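Local coordinates for cell division control protein 4 (Saccharomyces cerevisiae, PDB 3V7D), which recognises phosphorylated target proteins, among them the CDK inhibitor SIC1, as the substrate-binding subunit of an SCF ubiquitin ligase, at residues N290-W295 with R335-E340; Y304-H309 with K323-A328. The protein carries 1 engineered substitution. All coordinates share one frame; numbering follows the deposited sequence.

Contact 1. Residues N290-W295 with R335-E340; sequences NTLIVW and RIWDLE
Two adjacent blades of the eight-bladed WD40 beta-propeller meet here, L292 and V294 of one facing W337 and L339 of the next. Both are four-stranded antiparallel sheets; strand 292-296 belongs to the blade of repeat WD 4, strand 334-338 to that of WD 5. All four side chains are buried, and their contact is apolar. V294 holds CG1 anti to its backbone N (chi1 -176°), which turns both methyls onto the branched end of L339. CG1 of V294 lies 3.9 Å from CD1 of L339, and the two forks cross at a slant. CG2 of V294 is 3.9 Å from CD2 of L339 and nearly as close to CD1 of L339. Further along, L292 approaches the W337 indole obliquely, its CD1 4.2 Å from NE1 of W337. That contact is van der Waals, since the indole N-H is already spent on the hydroxyl of S327. L292 and W337 both also touch L306, which makes the apolar layer continuous. Just past strand 334-338 the chain bends through an Asx turn: OD1 of D338 takes the N-H of E340 on its anti side, O to N 2.9 Å, with the donor 33° out of the carboxylate plane.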
# COMPACT_ATOMS: atom_id res chain seq x y z
N ASN B 290 26.69 -16.14 6.22
CA ASN B 290 26.89 -14.71 5.92
C ASN B 290 26.69 -14.31 4.46
O ASN B 290 27.05 -13.21 4.06
CB ASN B 290 28.26 -14.22 6.40
CG ASN B 290 28.63 -14.74 7.77
OD1 ASN B 290 27.80 -15.31 8.48
ND2 ASN B 290 29.89 -14.56 8.15
N THR B 291 26.11 -15.21 3.66
CA THR B 291 25.92 -14.93 2.24
C THR B 291 24.47 -15.12 1.82
O THR B 291 23.70 -15.80 2.49
CB THR B 291 26.78 -15.86 1.36
OG1 THR B 291 26.26 -17.19 1.41
CG2 THR B 291 28.24 -15.86 1.82
N LEU B 292 24.12 -14.53 0.69
CA LEU B 292 22.83 -14.80 0.07
C LEU B 292 23.06 -15.35 -1.33
O LEU B 292 24.08 -15.07 -1.96
CB LEU B 292 21.97 -13.54 -0.01
CG LEU B 292 21.69 -12.82 1.31
CD1 LEU B 292 22.66 -11.67 1.50
CD2 LEU B 292 20.26 -12.34 1.33
N ILE B 293 22.10 -16.13 -1.82
CA ILE B 293 22.16 -16.61 -3.18
C ILE B 293 20.88 -16.28 -3.93
O ILE B 293 19.78 -16.45 -3.40
CB ILE B 293 22.45 -18.13 -3.25
CG1 ILE B 293 23.78 -18.45 -2.57
CG2 ILE B 293 22.49 -18.60 -4.69
CD1 ILE B 293 24.19 -19.92 -2.66
N VAL B 294 21.03 -15.78 -5.15
CA VAL B 294 19.89 -15.53 -6.02
C VAL B 294 19.73 -16.70 -6.97
O VAL B 294 20.62 -16.98 -7.77
CB VAL B 294 20.08 -14.24 -6.84
CG1 VAL B 294 18.83 -13.94 -7.65
CG2 VAL B 294 20.41 -13.08 -5.92
N TRP B 295 18.60 -17.39 -6.88
CA TRP B 295 18.39 -18.60 -7.66
C TRP B 295 17.42 -18.38 -8.82
O TRP B 295 16.58 -17.49 -8.78
CB TRP B 295 17.84 -19.72 -6.78
CG TRP B 295 18.64 -20.01 -5.55
CD1 TRP B 295 18.46 -19.48 -4.30
CD2 TRP B 295 19.74 -20.93 -5.43
NE1 TRP B 295 19.38 -19.99 -3.42
CE2 TRP B 295 20.17 -20.89 -4.09
CE3 TRP B 295 20.40 -21.77 -6.33
CZ2 TRP B 295 21.24 -21.66 -3.63
CZ3 TRP B 295 21.46 -22.53 -5.87
CH2 TRP B 295 21.87 -22.47 -4.53
N ARG B 335 21.91 -4.50 3.69
CA ARG B 335 22.49 -4.28 2.37
C ARG B 335 21.45 -4.31 1.26
O ARG B 335 20.52 -5.12 1.28
CB ARG B 335 23.61 -5.28 2.08
CG ARG B 335 24.88 -5.00 2.87
CD ARG B 335 26.01 -5.92 2.46
NE ARG B 335 27.29 -5.40 2.93
CZ ARG B 335 28.43 -5.50 2.24
NH1 ARG B 335 28.44 -6.09 1.06
NH2 ARG B 335 29.55 -5.00 2.74
N ILE B 336 21.62 -3.42 0.30
CA ILE B 336 20.77 -3.36 -0.88
C ILE B 336 21.59 -3.82 -2.07
O ILE B 336 22.67 -3.30 -2.32
CB ILE B 336 20.27 -1.93 -1.13
CG1 ILE B 336 19.66 -1.34 0.14
CG2 ILE B 336 19.29 -1.90 -2.30
CD1 ILE B 336 18.42 -2.07 0.63
N TRP B 337 21.07 -4.81 -2.80
CA TRP B 337 21.81 -5.38 -3.92
C TRP B 337 21.06 -5.18 -5.24
O TRP B 337 19.83 -5.25 -5.28
CB TRP B 337 22.03 -6.88 -3.70
CG TRP B 337 22.57 -7.26 -2.35
CD1 TRP B 337 21.87 -7.38 -1.19
CD2 TRP B 337 23.93 -7.61 -2.05
NE1 TRP B 337 22.71 -7.77 -0.17
CE2 TRP B 337 23.97 -7.92 -0.67
CE3 TRP B 337 25.10 -7.69 -2.80
CZ2 TRP B 337 25.16 -8.30 -0.03
CZ3 TRP B 337 26.28 -8.07 -2.16
CH2 TRP B 337 26.29 -8.36 -0.79
N ASP B 338 21.80 -4.94 -6.31
CA ASP B 338 21.22 -4.81 -7.65
C ASP B 338 21.16 -6.19 -8.29
O ASP B 338 22.20 -6.76 -8.63
CB ASP B 338 22.08 -3.87 -8.50
CG ASP B 338 21.41 -3.50 -9.82
OD1 ASP B 338 20.56 -4.26 -10.32
OD2 ASP B 338 21.75 -2.43 -10.37
N LEU B 339 19.96 -6.72 -8.49
CA LEU B 339 19.82 -8.07 -9.04
C LEU B 339 19.87 -8.11 -10.56
O LEU B 339 19.53 -9.12 -11.18
CB LEU B 339 18.55 -8.74 -8.53
CG LEU B 339 18.50 -9.09 -7.04
CD1 LEU B 339 17.62 -10.31 -6.80
CD2 LEU B 339 19.90 -9.30 -6.47
N GLU B 340 20.29 -7.00 -11.17
CA GLU B 340 20.49 -6.99 -12.61
C GLU B 340 21.94 -7.36 -12.92
O GLU B 340 22.25 -7.84 -14.00
CB GLU B 340 20.16 -5.62 -13.20
CG GLU B 340 19.62 -5.67 -14.63
CD GLU B 340 18.11 -5.50 -14.69
OE1 GLU B 340 17.58 -4.63 -13.96
OE2 GLU B 340 17.45 -6.23 -15.46

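Contact 2. Residues Y304-H309 with K323-A328; sequences YILSGH and KRCISA
H309 and S327 join edge-on, NE2 of the imidazole lying 2.7 Å from OG of the serine. The hydroxyl sits in the ring plane and the angle at the hydrogen is 156°; either group could be the donor. S327 reaches this position by setting OG between its backbone N and carbonyl carbon (chi1 62°). ND1 of H309 is hydrogen-bonded to the carboxylate of D331, and W337 completes the Asp-His-Ser-Trp hydrogen-bond network of WD40 repeats at OG of S327. H309 is the histidine of the GH dipeptide, and G308 before it has a backbone at which a side chain would collide with the carbonyl O of S307. With an alanine in place of H309, the D331 carboxylate and the S327 hydroxyl would each probably lose a buried partner. At L306, on strand 301-306, the contact is apolar: chi2 of -176° stretches CD1 of L306 away from its CA, and this methyl comes 4.0 Å from SG of C325. The same CD1 of L306 also meets CB of C325, 4.2 Å away.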
# COMPACT_ATOMS: atom_id res chain seq x y z
N TYR B 304 23.61 -15.45 -8.70
CA TYR B 304 24.58 -14.63 -8.00
C TYR B 304 24.82 -15.13 -6.58
O TYR B 304 23.94 -15.74 -5.97
CB TYR B 304 24.13 -13.18 -7.93
CG TYR B 304 23.83 -12.54 -9.27
CD1 TYR B 304 24.86 -12.22 -10.15
CD2 TYR B 304 22.53 -12.23 -9.64
CE1 TYR B 304 24.59 -11.63 -11.37
CE2 TYR B 304 22.25 -11.64 -10.85
CZ TYR B 304 23.28 -11.34 -11.72
OH TYR B 304 23.01 -10.75 -12.93
N ILE B 305 26.02 -14.87 -6.08
CA ILE B 305 26.30 -15.05 -4.67
C ILE B 305 26.59 -13.68 -4.09
O ILE B 305 27.51 -12.99 -4.55
CB ILE B 305 27.50 -15.97 -4.43
CG1 ILE B 305 27.26 -17.33 -5.08
CG2 ILE B 305 27.75 -16.12 -2.94
CD1 ILE B 305 28.43 -18.30 -4.93
N LEU B 306 25.80 -13.28 -3.11
CA LEU B 306 25.93 -11.96 -2.52
C LEU B 306 26.79 -12.03 -1.26
O LEU B 306 26.32 -12.40 -0.18
CB LEU B 306 24.55 -11.38 -2.21
CG LEU B 306 23.57 -11.41 -3.39
CD1 LEU B 306 22.25 -10.74 -3.03
CD2 LEU B 306 24.18 -10.77 -4.64
N SER B 307 28.06 -11.67 -1.42
CA SER B 307 29.03 -11.76 -0.33
C SER B 307 29.40 -10.37 0.16
O SER B 307 29.41 -9.42 -0.62
CB SER B 307 30.30 -12.48 -0.81
OG SER B 307 29.99 -13.69 -1.47
N GLY B 308 29.72 -10.26 1.44
CA GLY B 308 30.10 -8.98 2.01
C GLY B 308 29.70 -8.80 3.46
O GLY B 308 30.41 -8.15 4.22
N HIS B 309 28.55 -9.36 3.85
CA HIS B 309 28.15 -9.35 5.25
C HIS B 309 29.21 -10.09 6.06
O HIS B 309 29.82 -11.03 5.58
CB HIS B 309 26.77 -9.98 5.45
CG HIS B 309 25.62 -9.06 5.14
ND1 HIS B 309 25.31 -7.97 5.92
CD2 HIS B 309 24.71 -9.08 4.13
CE1 HIS B 309 24.26 -7.35 5.41
NE2 HIS B 309 23.88 -8.00 4.33
N LYS B 323 13.68 -5.00 -8.93
CA LYS B 323 14.73 -5.97 -9.21
C LYS B 323 15.93 -5.77 -8.30
O LYS B 323 17.05 -5.56 -8.76
CB LYS B 323 15.15 -5.94 -10.68
CG LYS B 323 14.05 -6.32 -11.66
CD LYS B 323 14.61 -6.58 -13.05
CE LYS B 323 15.56 -7.78 -13.05
NZ LYS B 323 14.83 -9.08 -12.96
N ARG B 324 15.67 -5.81 -6.99
CA ARG B 324 16.71 -5.63 -5.99
C ARG B 324 16.57 -6.67 -4.89
O ARG B 324 15.53 -7.31 -4.74
CB ARG B 324 16.62 -4.24 -5.36
CG ARG B 324 16.86 -3.09 -6.31
CD ARG B 324 16.57 -1.77 -5.61
NE ARG B 324 16.68 -0.63 -6.51
CZ ARG B 324 16.33 0.61 -6.18
NH1 ARG B 324 15.84 0.87 -4.98
NH2 ARG B 324 16.46 1.59 -7.06
N CYS B 325 17.63 -6.83 -4.11
CA CYS B 325 17.58 -7.66 -2.93
C CYS B 325 17.95 -6.86 -1.69
O CYS B 325 18.90 -6.06 -1.72
CB CYS B 325 18.52 -8.86 -3.04
SG CYS B 325 18.66 -9.77 -1.49
N ILE B 326 17.21 -7.07 -0.62
CA ILE B 326 17.49 -6.44 0.66
C ILE B 326 17.86 -7.53 1.65
O ILE B 326 17.17 -8.54 1.75
CB ILE B 326 16.25 -5.69 1.17
CG1 ILE B 326 15.76 -4.70 0.11
CG2 ILE B 326 16.56 -4.98 2.48
CD1 ILE B 326 14.27 -4.47 0.13
N SER B 327 18.97 -7.33 2.36
CA SER B 327 19.46 -8.35 3.29
C SER B 327 19.71 -7.75 4.67
O SER B 327 20.23 -6.64 4.78
CB SER B 327 20.73 -9.00 2.76
OG SER B 327 21.78 -8.05 2.60
N ALA B 328 19.35 -8.49 5.71
CA ALA B 328 19.53 -8.01 7.08
C ALA B 328 20.37 -9.00 7.86
O ALA B 328 20.15 -10.21 7.78
CB ALA B 328 18.18 -7.79 7.76

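In the fold
Both contacts are buried and lie almost on top of each other, their centres about 2 Å apart, between the same two propeller blades. Contact 2 is nested along the chain inside the loop closed by contact 1. They use paired strands: 292-296 beside 301-306 in one blade, 324-329 beside 334-338 in the next, with probable backbone hydrogen bonds from W337 N to C325 O and from L306 N to L292 O. Their chemistry differs. Across its segments contact 1 is wholly apolar, whereas contact 2 adds to its apolar pair a polar one, at the loop that follows strand 301-306. W337 belongs to both layers.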